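PDB 5D79: berberine bridge enzyme-like protein from Arabidopsis thaliana, which is a secreted FAD-dependent oxidoreductase of the berberine bridge enzyme-like family, associated with the cell wall and involved in adaptation to salt stress. Local coordinates for residues Leu130-Leu138 with Gln148-Glu159; Asp200-Val208 with Gly237-Val247. One frame throughout, in Å; residues are numbered along the deposited sequence.

Contact 1: Leu130-Leu138 with Gln148-Glu159; sequences LRNLRSISL and QTGATAGELYYE. With FAD (flavin-adenine dinucleotide), chain E; PO4 (phosphate ion), chain D.
Gln-148 and Ser-135 grip each other twice at the open end of the beta hairpin of strands 136-139 and 144-148, within the PCMH-type FAD-binding domain. The backbone N of Gln-148 donates to Ser-135 O at 3.1 Å. The Gln-148 side chain, with CG set opposite the carbonyl carbon (chi1 -63°), brings OE1 to 3.2 Å from Ser-135 N. That N-H points straight at OE1 (165°) but is tilted from the amide plane, while NE2 makes weak bonds to a phosphate ion. A leucine here, having no amide, would probably leave Ser-135 N without its side-chain acceptor. Thr-149 OG1 lies 3.5 Å from Leu-130 CD1, both beside the adenine amino group of FAD; this hydroxyl is bonded to Ile-239 O. Gly-150 N donates to Leu-133 O at 2.8 Å, and a CB here would run into the carbonyls of Leu-130 and Leu-133. The small methyl CB of Ala-151 leaves room for Ile-136 CD1, 3.9 Å away. Thr-152 and Glu-155 then start the helix with a capping box: Thr-152 OG1 accepts from Glu-155 N, and Thr-152 N reaches Glu-155 OE1 from above the carboxylate plane. OE2 of Glu-155 takes the guanidinium edge of Arg-134 in a salt bridge whose NH2-OE2 hydrogen bond, 3.3 Å, is weak; Arg-358 is its second cationic partner. Leu-156 CD1 meets Ile-136 CG2 at 4.0 Å, the side chains crossing at about a right angle. Glu-159 suits a partly exposed place: CG packs 3.7 Å from Leu-138 CD1, while OE2 accepts from a water that accepts from Leu-138 N.

Contact 2: Asp200-Val208 with Gly237-Val247; sequences DNIIDALVV and GVILSWKVKLV. With FAD (flavin-adenine dinucleotide), chain E.
Ile-202 lays its CD1 methyl over one face of the Trp-242 indole, a CH-pi contact 4.2 Å from the centroid of the six-membered ring. The contact belongs to an antiparallel strand pair carrying a classic beta bulge, part of the FAD-binding domain. The opposite ring face is met near its rim by Ile-239 CG2, so the flat indole is wedged between two branched residues. Ala-205 beside it is fittingly small: its CB comes obliquely to within 4.0 Å of Trp-242 CE3. Farther along the same face, Val-207 CG2 fits against Ile-239 CG1 at 4.1 Å.

On the other face Val-208 CG2 touches Leu-240 CD1 at 3.6 Å, the two side chains crossing obliquely. Leu-206 rests its CB against that of Leu-240 and its CD1 against Ser-241 CB. This crowding follows from the bulge, where Leu-240 and Ser-241 both face Leu-206, whose O accepts firmly from Leu-240 N (2.7 Å) but weakly from Ser-241 N. Where the pair is partly exposed, Lys-243 has CG anti to the backbone N (chi1 -168°) and its chain extended beyond, which runs the aliphatic part slantwise past Ile-203, Lys-243 CG to Ile-203 CG1 3.9 Å, and carries NZ beyond it.

Gly-237, just before the strand, has backbone angles (phi 154°) that would jam any CB. The backbone of Ile-239 then pairs with the Watson-Crick edge of the adenine: its N donates to FAD N1A, and its O accepts from N6A at 2.8 Å.

Around the pair, strand 144-148 flanks strand 238-248, bonding to Trp-242 through Val-147. Helix 87-100 covers Val-208, Val-238 and Leu-240, while helix 179-184 packs against Ile-202, Ile-239 and Trp-242, on the indole's side.

Contacts 1 and 2 join the same antiparallel sheet in series, and both border the FAD adenine. Contact 2 is the core: thirteen of its eighteen touching residues are buried, and backbone bonding, interrupted by one bulge, and interlocked apolar groups do the work. Contact 1 is only partly buried and joins a turn, a hairpin edge and a helix start, so its chemistry is more mixed, with side-chain amide, carboxylate, guanidinium and waters beside a smaller apolar patch. Their seam runs where the end of strand 144-148 meets strand 238-248: Thr-149 N lies 3.1 Å from Leu-240 O, a probable hydrogen bond. Toward the adenine, contact 2 supplies polar recognition and contact 1 mostly van der Waals contact.

Contact 1: Leu130-Leu138 with Gln148-Glu159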
# COMPACT_ATOMS: atom_id res chain seq x y z
N LEU A 130 -0.15 -5.59 15.77
CA LEU A 130 -1.58 -5.33 15.98
C LEU A 130 -2.47 -6.50 15.60
O LEU A 130 -3.69 -6.34 15.49
CB LEU A 130 -2.01 -4.10 15.19
CG LEU A 130 -1.30 -2.81 15.60
CD1 LEU A 130 -1.61 -1.70 14.64
CD2 LEU A 130 -1.72 -2.43 17.01
N ARG A 131 -1.87 -7.67 15.42
CA ARG A 131 -2.58 -8.85 14.95
C ARG A 131 -3.84 -9.22 15.75
O ARG A 131 -4.74 -9.84 15.22
CB ARG A 131 -1.63 -10.04 14.94
CG ARG A 131 -1.20 -10.53 16.31
CD ARG A 131 -0.21 -11.64 16.14
NE ARG A 131 0.71 -11.29 15.07
CZ ARG A 131 1.69 -12.07 14.63
NH1 ARG A 131 1.89 -13.26 15.17
NH2 ARG A 131 2.47 -11.64 13.64
N ASN A 132 -3.88 -8.84 17.03
CA ASN A 132 -5.00 -9.21 17.89
C ASN A 132 -6.17 -8.23 17.84
O ASN A 132 -7.28 -8.55 18.26
CB ASN A 132 -4.53 -9.36 19.34
CG ASN A 132 -3.68 -10.59 19.56
OD1 ASN A 132 -3.77 -11.56 18.80
ND2 ASN A 132 -2.85 -10.56 20.60
N LEU A 133 -5.90 -7.02 17.34
CA LEU A 133 -6.92 -5.99 17.22
C LEU A 133 -7.36 -5.83 15.77
O LEU A 133 -6.90 -4.94 15.06
CB LEU A 133 -6.42 -4.65 17.78
CG LEU A 133 -6.05 -4.63 19.27
CD1 LEU A 133 -5.53 -3.26 19.69
CD2 LEU A 133 -7.26 -5.03 20.10
N ARG A 134 -8.25 -6.71 15.34
CA ARG A 134 -8.68 -6.74 13.95
C ARG A 134 -10.20 -6.85 13.83
O ARG A 134 -10.72 -7.36 12.83
CB ARG A 134 -8.01 -7.90 13.20
CG ARG A 134 -8.25 -9.26 13.81
CD ARG A 134 -7.53 -10.31 12.99
NE ARG A 134 -6.94 -11.34 13.83
CZ ARG A 134 -6.45 -12.50 13.38
NH1 ARG A 134 -5.92 -13.37 14.23
NH2 ARG A 134 -6.50 -12.77 12.08
N SER A 135 -10.90 -6.37 14.84
CA SER A 135 -12.35 -6.46 14.88
C SER A 135 -13.00 -5.52 13.87
O SER A 135 -12.65 -4.35 13.80
CB SER A 135 -12.87 -6.17 16.29
OG SER A 135 -12.40 -7.13 17.22
N ILE A 136 -13.95 -6.05 13.10
CA ILE A 136 -14.64 -5.27 12.09
C ILE A 136 -16.14 -5.25 12.34
O ILE A 136 -16.82 -6.26 12.26
CB ILE A 136 -14.38 -5.82 10.67
CG1 ILE A 136 -12.88 -5.82 10.37
CG2 ILE A 136 -15.14 -4.98 9.63
CD1 ILE A 136 -12.47 -6.63 9.16
N SER A 137 -16.66 -4.07 12.63
CA SER A 137 -18.08 -3.94 12.86
C SER A 137 -18.68 -2.91 11.91
O SER A 137 -18.44 -1.70 12.04
CB SER A 137 -18.33 -3.56 14.32
OG SER A 137 -17.51 -4.32 15.18
N LEU A 138 -19.44 -3.41 10.94
CA LEU A 138 -20.09 -2.56 9.95
C LEU A 138 -21.50 -2.19 10.37
O LEU A 138 -22.13 -2.88 11.18
CB LEU A 138 -20.12 -3.26 8.60
CG LEU A 138 -18.80 -3.91 8.20
CD1 LEU A 138 -18.98 -4.67 6.89
CD2 LEU A 138 -17.71 -2.86 8.09
N GLN A 148 -10.72 -2.05 13.09
CA GLN A 148 -9.49 -2.05 13.86
C GLN A 148 -8.29 -2.32 12.95
O GLN A 148 -8.35 -3.16 12.05
CB GLN A 148 -9.54 -3.09 14.97
CG GLN A 148 -10.62 -2.83 16.00
CD GLN A 148 -10.34 -3.55 17.31
OE1 GLN A 148 -9.84 -4.67 17.31
NE2 GLN A 148 -10.63 -2.90 18.42
N THR A 149 -7.21 -1.60 13.21
CA THR A 149 -6.07 -1.53 12.28
C THR A 149 -5.27 -2.83 12.10
O THR A 149 -4.38 -2.90 11.24
CB THR A 149 -5.11 -0.43 12.73
OG1 THR A 149 -4.90 -0.54 14.15
CG2 THR A 149 -5.70 0.95 12.41
N GLY A 150 -5.56 -3.85 12.91
CA GLY A 150 -4.89 -5.13 12.77
C GLY A 150 -5.52 -5.97 11.68
O GLY A 150 -4.99 -7.02 11.30
N ALA A 151 -6.65 -5.49 11.16
CA ALA A 151 -7.40 -6.20 10.13
C ALA A 151 -6.71 -6.09 8.78
O ALA A 151 -5.99 -5.13 8.51
CB ALA A 151 -8.80 -5.66 10.05
N THR A 152 -6.92 -7.09 7.92
CA THR A 152 -6.40 -6.99 6.57
C THR A 152 -7.51 -6.49 5.67
O THR A 152 -8.68 -6.58 6.02
CB THR A 152 -5.90 -8.32 6.01
OG1 THR A 152 -7.01 -9.21 5.81
CG2 THR A 152 -4.86 -8.96 6.94
N ALA A 153 -7.12 -5.97 4.52
CA ALA A 153 -8.05 -5.60 3.47
C ALA A 153 -8.96 -6.79 3.07
O ALA A 153 -10.16 -6.62 2.86
CB ALA A 153 -7.30 -5.07 2.27
N GLY A 154 -8.38 -7.98 2.98
CA GLY A 154 -9.15 -9.18 2.72
C GLY A 154 -10.23 -9.48 3.74
O GLY A 154 -11.35 -9.85 3.39
N GLU A 155 -9.91 -9.31 5.02
CA GLU A 155 -10.89 -9.56 6.08
C GLU A 155 -12.03 -8.54 5.96
O GLU A 155 -13.21 -8.89 6.11
CB GLU A 155 -10.23 -9.49 7.47
CG GLU A 155 -9.32 -10.68 7.78
CD GLU A 155 -8.29 -10.40 8.89
OE1 GLU A 155 -8.21 -9.26 9.41
OE2 GLU A 155 -7.55 -11.35 9.24
N LEU A 156 -11.67 -7.29 5.69
CA LEU A 156 -12.66 -6.24 5.53
C LEU A 156 -13.58 -6.55 4.35
O LEU A 156 -14.82 -6.49 4.46
CB LEU A 156 -11.98 -4.88 5.34
CG LEU A 156 -12.96 -3.77 4.97
CD1 LEU A 156 -13.92 -3.52 6.12
CD2 LEU A 156 -12.20 -2.51 4.60
N TYR A 157 -12.97 -6.87 3.22
CA TYR A 157 -13.70 -7.27 2.03
C TYR A 157 -14.69 -8.38 2.34
O TYR A 157 -15.86 -8.33 1.93
CB TYR A 157 -12.73 -7.74 0.95
CG TYR A 157 -11.95 -6.62 0.32
CD1 TYR A 157 -12.37 -5.31 0.44
CD2 TYR A 157 -10.79 -6.87 -0.41
CE1 TYR A 157 -11.66 -4.27 -0.15
CE2 TYR A 157 -10.07 -5.84 -1.00
CZ TYR A 157 -10.52 -4.55 -0.87
OH TYR A 157 -9.83 -3.53 -1.45
N TYR A 158 -14.22 -9.38 3.09
CA TYR A 158 -15.01 -10.56 3.40
C TYR A 158 -16.23 -10.19 4.22
O TYR A 158 -17.32 -10.70 4.00
CB TYR A 158 -14.17 -11.58 4.15
CG TYR A 158 -14.88 -12.88 4.43
CD1 TYR A 158 -15.18 -13.77 3.41
CD2 TYR A 158 -15.24 -13.21 5.73
CE1 TYR A 158 -15.82 -14.97 3.67
CE2 TYR A 158 -15.88 -14.41 6.01
CZ TYR A 158 -16.17 -15.28 4.98
OH TYR A 158 -16.81 -16.47 5.26
N GLU A 159 -16.04 -9.29 5.17
CA GLU A 159 -17.10 -8.89 6.08
C GLU A 159 -18.21 -8.16 5.30
O GLU A 159 -19.40 -8.48 5.43
CB GLU A 159 -16.51 -8.04 7.21
CG GLU A 159 -17.46 -7.68 8.35
CD GLU A 159 -18.09 -8.88 9.04
OE1 GLU A 159 -17.44 -9.96 9.18
OE2 GLU A 159 -19.27 -8.72 9.44
PA FAD E . 2.94 -2.83 7.69
O1A FAD E . 4.36 -3.24 7.42
O2A FAD E . 2.34 -3.53 8.89
O5B FAD E . 2.87 -1.22 7.84
C5B FAD E . 3.52 -0.36 6.91
C4B FAD E . 3.82 1.02 7.50
O4B FAD E . 2.66 1.52 8.14
C3B FAD E . 4.93 0.96 8.54
O3B FAD E . 5.74 2.11 8.50
C2B FAD E . 4.16 0.88 9.85
O2B FAD E . 4.88 1.41 10.94
C1B FAD E . 2.87 1.64 9.54
N9A FAD E . 1.68 1.18 10.28
C8A FAD E . 1.02 -0.03 10.20
N7A FAD E . -0.03 -0.00 11.06
C5A FAD E . -0.05 1.19 11.69
C6A FAD E . -0.89 1.75 12.66
N6A FAD E . -2.04 1.18 12.97
N1A FAD E . -0.64 3.03 13.11
C2A FAD E . 0.42 3.76 12.61
N3A FAD E . 1.24 3.20 11.66
C4A FAD E . 1.02 1.94 11.20
N1 FAD E . -0.65 -0.72 -2.02
C2 FAD E . -1.58 -0.13 -2.86
O2 FAD E . -2.16 0.90 -2.53
N3 FAD E . -1.87 -0.74 -4.08
C4 FAD E . -1.24 -1.91 -4.47
O4 FAD E . -1.60 -2.48 -5.50
C4X FAD E . -0.32 -2.51 -3.60
N5 FAD E . 0.23 -3.75 -3.89
C5X FAD E . 0.89 -4.45 -2.89
C6 FAD E . 1.24 -5.79 -3.06
C7 FAD E . 1.91 -6.48 -2.04
C7M FAD E . 2.29 -7.91 -2.24
C8 FAD E . 2.20 -5.84 -0.84
C8M FAD E . 2.94 -6.55 0.26
C9 FAD E . 1.86 -4.50 -0.67
C9A FAD E . 1.25 -3.79 -1.71
N10 FAD E . 0.94 -2.45 -1.57
C10 FAD E . -0.05 -1.91 -2.36
C1' FAD E . 1.60 -1.62 -0.51
C2' FAD E . 0.85 -1.61 0.81
O2' FAD E . -0.38 -0.94 0.64
C3' FAD E . 1.74 -0.90 1.83
O3' FAD E . 2.89 -1.69 2.04
C4' FAD E . 1.05 -0.74 3.17
O4' FAD E . 1.64 0.32 3.88
C5' FAD E . 1.28 -1.99 4.00
O5' FAD E . 0.37 -1.98 5.08
P FAD E . 0.49 -3.17 6.15
O1P FAD E . -0.34 -2.85 7.36
O2P FAD E . 0.08 -4.49 5.54
O3P FAD E . 2.09 -3.16 6.36
P PO4 D . -12.96 0.07 17.56
O1 PO4 D . -13.05 0.37 16.08
O2 PO4 D . -13.93 0.97 18.28
O3 PO4 D . -13.29 -1.38 17.80
O4 PO4 D . -11.55 0.34 18.05
O HOH W 1 -5.14 -2.57 15.93
O HOH W 2 -10.66 -9.30 11.00
O HOH W 3 -19.92 -6.40 11.12

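Contact 2: Asp200-Val208 with Gly237-Val247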
# COMPACT_ATOMS: atom_id res chain seq x y z
N ASP A 200 -9.33 8.43 1.22
CA ASP A 200 -10.32 9.40 0.79
C ASP A 200 -11.71 9.05 1.30
O ASP A 200 -12.65 9.82 1.11
CB ASP A 200 -10.35 9.51 -0.73
CG ASP A 200 -9.05 10.02 -1.31
OD1 ASP A 200 -8.27 10.67 -0.57
OD2 ASP A 200 -8.80 9.77 -2.50
N ASN A 201 -11.82 7.89 1.96
CA ASN A 201 -13.12 7.34 2.36
C ASN A 201 -13.17 6.95 3.83
O ASN A 201 -13.82 5.97 4.23
CB ASN A 201 -13.46 6.15 1.48
CG ASN A 201 -13.72 6.56 0.05
OD1 ASN A 201 -14.85 6.87 -0.32
ND2 ASN A 201 -12.67 6.58 -0.77
N ILE A 202 -12.49 7.74 4.65
CA ILE A 202 -12.45 7.52 6.08
C ILE A 202 -13.00 8.75 6.80
O ILE A 202 -12.59 9.88 6.52
CB ILE A 202 -11.02 7.22 6.52
CG1 ILE A 202 -10.62 5.84 5.98
CG2 ILE A 202 -10.90 7.32 8.04
CD1 ILE A 202 -9.15 5.60 5.87
N ILE A 203 -13.93 8.53 7.71
CA ILE A 203 -14.70 9.64 8.27
C ILE A 203 -14.48 9.87 9.77
O ILE A 203 -14.97 10.85 10.32
CB ILE A 203 -16.20 9.41 8.01
CG1 ILE A 203 -16.61 8.02 8.47
CG2 ILE A 203 -16.52 9.58 6.53
CD1 ILE A 203 -18.11 7.79 8.44
N ASP A 204 -13.74 8.98 10.41
CA ASP A 204 -13.36 9.11 11.82
C ASP A 204 -12.28 8.06 12.08
O ASP A 204 -12.08 7.17 11.25
CB ASP A 204 -14.55 8.93 12.78
CG ASP A 204 -14.28 9.46 14.20
OD1 ASP A 204 -13.11 9.53 14.63
OD2 ASP A 204 -15.25 9.80 14.91
N ALA A 205 -11.59 8.16 13.21
CA ALA A 205 -10.50 7.24 13.50
C ALA A 205 -10.12 7.34 14.95
O ALA A 205 -10.41 8.33 15.59
CB ALA A 205 -9.29 7.54 12.62
N LEU A 206 -9.48 6.31 15.46
CA LEU A 206 -8.92 6.35 16.81
C LEU A 206 -7.41 6.27 16.70
O LEU A 206 -6.90 5.40 16.01
CB LEU A 206 -9.45 5.21 17.68
CG LEU A 206 -10.95 5.09 17.91
CD1 LEU A 206 -11.26 3.78 18.62
CD2 LEU A 206 -11.46 6.26 18.70
N VAL A 207 -6.71 7.18 17.36
CA VAL A 207 -5.25 7.13 17.36
C VAL A 207 -4.69 7.34 18.79
O VAL A 207 -5.23 8.11 19.58
CB VAL A 207 -4.66 8.18 16.36
CG1 VAL A 207 -5.06 9.59 16.76
CG2 VAL A 207 -3.15 8.05 16.24
N VAL A 208 -3.64 6.61 19.14
CA VAL A 208 -2.90 6.89 20.37
C VAL A 208 -1.72 7.80 20.03
O VAL A 208 -0.87 7.44 19.20
CB VAL A 208 -2.40 5.61 21.06
CG1 VAL A 208 -1.41 5.95 22.19
CG2 VAL A 208 -3.58 4.80 21.58
N GLY A 237 1.61 8.46 15.18
CA GLY A 237 1.06 7.78 16.34
C GLY A 237 0.79 6.30 16.12
O GLY A 237 1.31 5.70 15.18
N VAL A 238 -0.01 5.71 17.00
CA VAL A 238 -0.53 4.37 16.77
C VAL A 238 -2.02 4.43 16.49
O VAL A 238 -2.81 4.63 17.41
CB VAL A 238 -0.28 3.42 17.95
CG1 VAL A 238 -0.73 2.00 17.56
CG2 VAL A 238 1.18 3.42 18.34
N ILE A 239 -2.38 4.25 15.23
CA ILE A 239 -3.77 4.29 14.82
C ILE A 239 -4.44 2.98 15.24
O ILE A 239 -3.99 1.89 14.88
CB ILE A 239 -3.92 4.51 13.30
CG1 ILE A 239 -3.02 5.67 12.86
CG2 ILE A 239 -5.37 4.82 12.94
CD1 ILE A 239 -2.75 5.71 11.39
N LEU A 240 -5.52 3.10 16.03
CA LEU A 240 -6.17 1.94 16.61
C LEU A 240 -7.30 1.42 15.73
O LEU A 240 -7.55 0.21 15.66
CB LEU A 240 -6.70 2.28 17.99
CG LEU A 240 -5.67 2.54 19.09
CD1 LEU A 240 -6.39 2.84 20.39
CD2 LEU A 240 -4.72 1.36 19.26
N SER A 241 -7.99 2.35 15.05
CA SER A 241 -9.18 1.98 14.31
C SER A 241 -9.53 3.01 13.23
O SER A 241 -9.21 4.19 13.36
CB SER A 241 -10.34 1.80 15.29
OG SER A 241 -11.36 1.02 14.71
N TRP A 242 -10.16 2.54 12.15
CA TRP A 242 -10.68 3.43 11.11
C TRP A 242 -12.19 3.40 11.14
O TRP A 242 -12.78 2.33 11.33
CB TRP A 242 -10.23 3.01 9.70
CG TRP A 242 -8.77 2.94 9.43
CD1 TRP A 242 -8.05 1.82 9.14
CD2 TRP A 242 -7.85 4.04 9.36
NE1 TRP A 242 -6.73 2.14 8.93
CE2 TRP A 242 -6.58 3.50 9.05
CE3 TRP A 242 -7.98 5.42 9.55
CZ2 TRP A 242 -5.44 4.29 8.91
CZ3 TRP A 242 -6.84 6.21 9.42
CH2 TRP A 242 -5.59 5.64 9.11
N LYS A 243 -12.83 4.54 10.94
CA LYS A 243 -14.27 4.54 10.64
C LYS A 243 -14.44 4.77 9.15
O LYS A 243 -14.20 5.86 8.66
CB LYS A 243 -15.05 5.59 11.45
CG LYS A 243 -16.56 5.37 11.35
CD LYS A 243 -17.35 6.29 12.26
CE LYS A 243 -18.85 6.11 12.04
NZ LYS A 243 -19.65 6.66 13.17
N VAL A 244 -14.82 3.71 8.44
CA VAL A 244 -14.93 3.76 6.99
C VAL A 244 -16.31 4.19 6.51
O VAL A 244 -17.32 4.02 7.20
CB VAL A 244 -14.57 2.38 6.35
CG1 VAL A 244 -13.15 1.98 6.71
CG2 VAL A 244 -15.55 1.30 6.77
N LYS A 245 -16.33 4.78 5.32
CA LYS A 245 -17.57 5.05 4.61
C LYS A 245 -17.70 4.02 3.48
O LYS A 245 -16.85 3.94 2.60
CB LYS A 245 -17.57 6.48 4.06
CG LYS A 245 -18.91 6.94 3.55
CD LYS A 245 -19.95 6.87 4.65
CE LYS A 245 -21.34 6.72 4.09
NZ LYS A 245 -22.34 6.71 5.17
N LEU A 246 -18.76 3.22 3.53
CA LEU A 246 -19.00 2.21 2.50
C LEU A 246 -19.61 2.83 1.24
O LEU A 246 -20.45 3.72 1.33
CB LEU A 246 -19.90 1.10 3.04
CG LEU A 246 -19.37 0.35 4.28
CD1 LEU A 246 -20.34 -0.72 4.77
CD2 LEU A 246 -17.97 -0.26 4.03
N VAL A 247 -19.16 2.38 0.07
CA VAL A 247 -19.57 3.00 -1.18
C VAL A 247 -20.47 2.05 -1.95
O VAL A 247 -20.45 0.85 -1.73
CB VAL A 247 -18.36 3.40 -2.05
CG1 VAL A 247 -17.52 4.46 -1.33
CG2 VAL A 247 -17.52 2.20 -2.41
PA FAD E . 2.94 -2.83 7.69
O1A FAD E . 4.36 -3.24 7.42
O2A FAD E . 2.34 -3.53 8.89
O5B FAD E . 2.87 -1.22 7.84
C5B FAD E . 3.52 -0.36 6.91
C4B FAD E . 3.82 1.02 7.50
O4B FAD E . 2.66 1.52 8.14
C3B FAD E . 4.93 0.96 8.54
O3B FAD E . 5.74 2.11 8.50
C2B FAD E . 4.16 0.88 9.85
O2B FAD E . 4.88 1.41 10.94
C1B FAD E . 2.87 1.64 9.54
N9A FAD E . 1.68 1.18 10.28
C8A FAD E . 1.02 -0.03 10.20
N7A FAD E . -0.03 -0.00 11.06
C5A FAD E . -0.05 1.19 11.69
C6A FAD E . -0.89 1.75 12.66
N6A FAD E . -2.04 1.18 12.97
N1A FAD E . -0.64 3.03 13.11
C2A FAD E . 0.42 3.76 12.61
N3A FAD E . 1.24 3.20 11.66
C4A FAD E . 1.02 1.94 11.20
N1 FAD E . -0.65 -0.72 -2.02
C2 FAD E . -1.58 -0.13 -2.86
O2 FAD E . -2.16 0.90 -2.53
N3 FAD E . -1.87 -0.74 -4.08
C4 FAD E . -1.24 -1.91 -4.47
O4 FAD E . -1.60 -2.48 -5.50
C4X FAD E . -0.32 -2.51 -3.60
N5 FAD E . 0.23 -3.75 -3.89
C5X FAD E . 0.89 -4.45 -2.89
C6 FAD E . 1.24 -5.79 -3.06
C7 FAD E . 1.91 -6.48 -2.04
C7M FAD E . 2.29 -7.91 -2.24
C8 FAD E . 2.20 -5.84 -0.84
C8M FAD E . 2.94 -6.55 0.26
C9 FAD E . 1.86 -4.50 -0.67
C9A FAD E . 1.25 -3.79 -1.71
N10 FAD E . 0.94 -2.45 -1.57
C10 FAD E . -0.05 -1.91 -2.36
C1' FAD E . 1.60 -1.62 -0.51
C2' FAD E . 0.85 -1.61 0.81
O2' FAD E . -0.38 -0.94 0.64
C3' FAD E . 1.74 -0.90 1.83
O3' FAD E . 2.89 -1.69 2.04
C4' FAD E . 1.05 -0.74 3.17
O4' FAD E . 1.64 0.32 3.88
C5' FAD E . 1.28 -1.99 4.00
O5' FAD E . 0.37 -1.98 5.08
P FAD E . 0.49 -3.17 6.15
O1P FAD E . -0.34 -2.85 7.36
O2P FAD E . 0.08 -4.49 5.54
O3P FAD E . 2.09 -3.16 6.36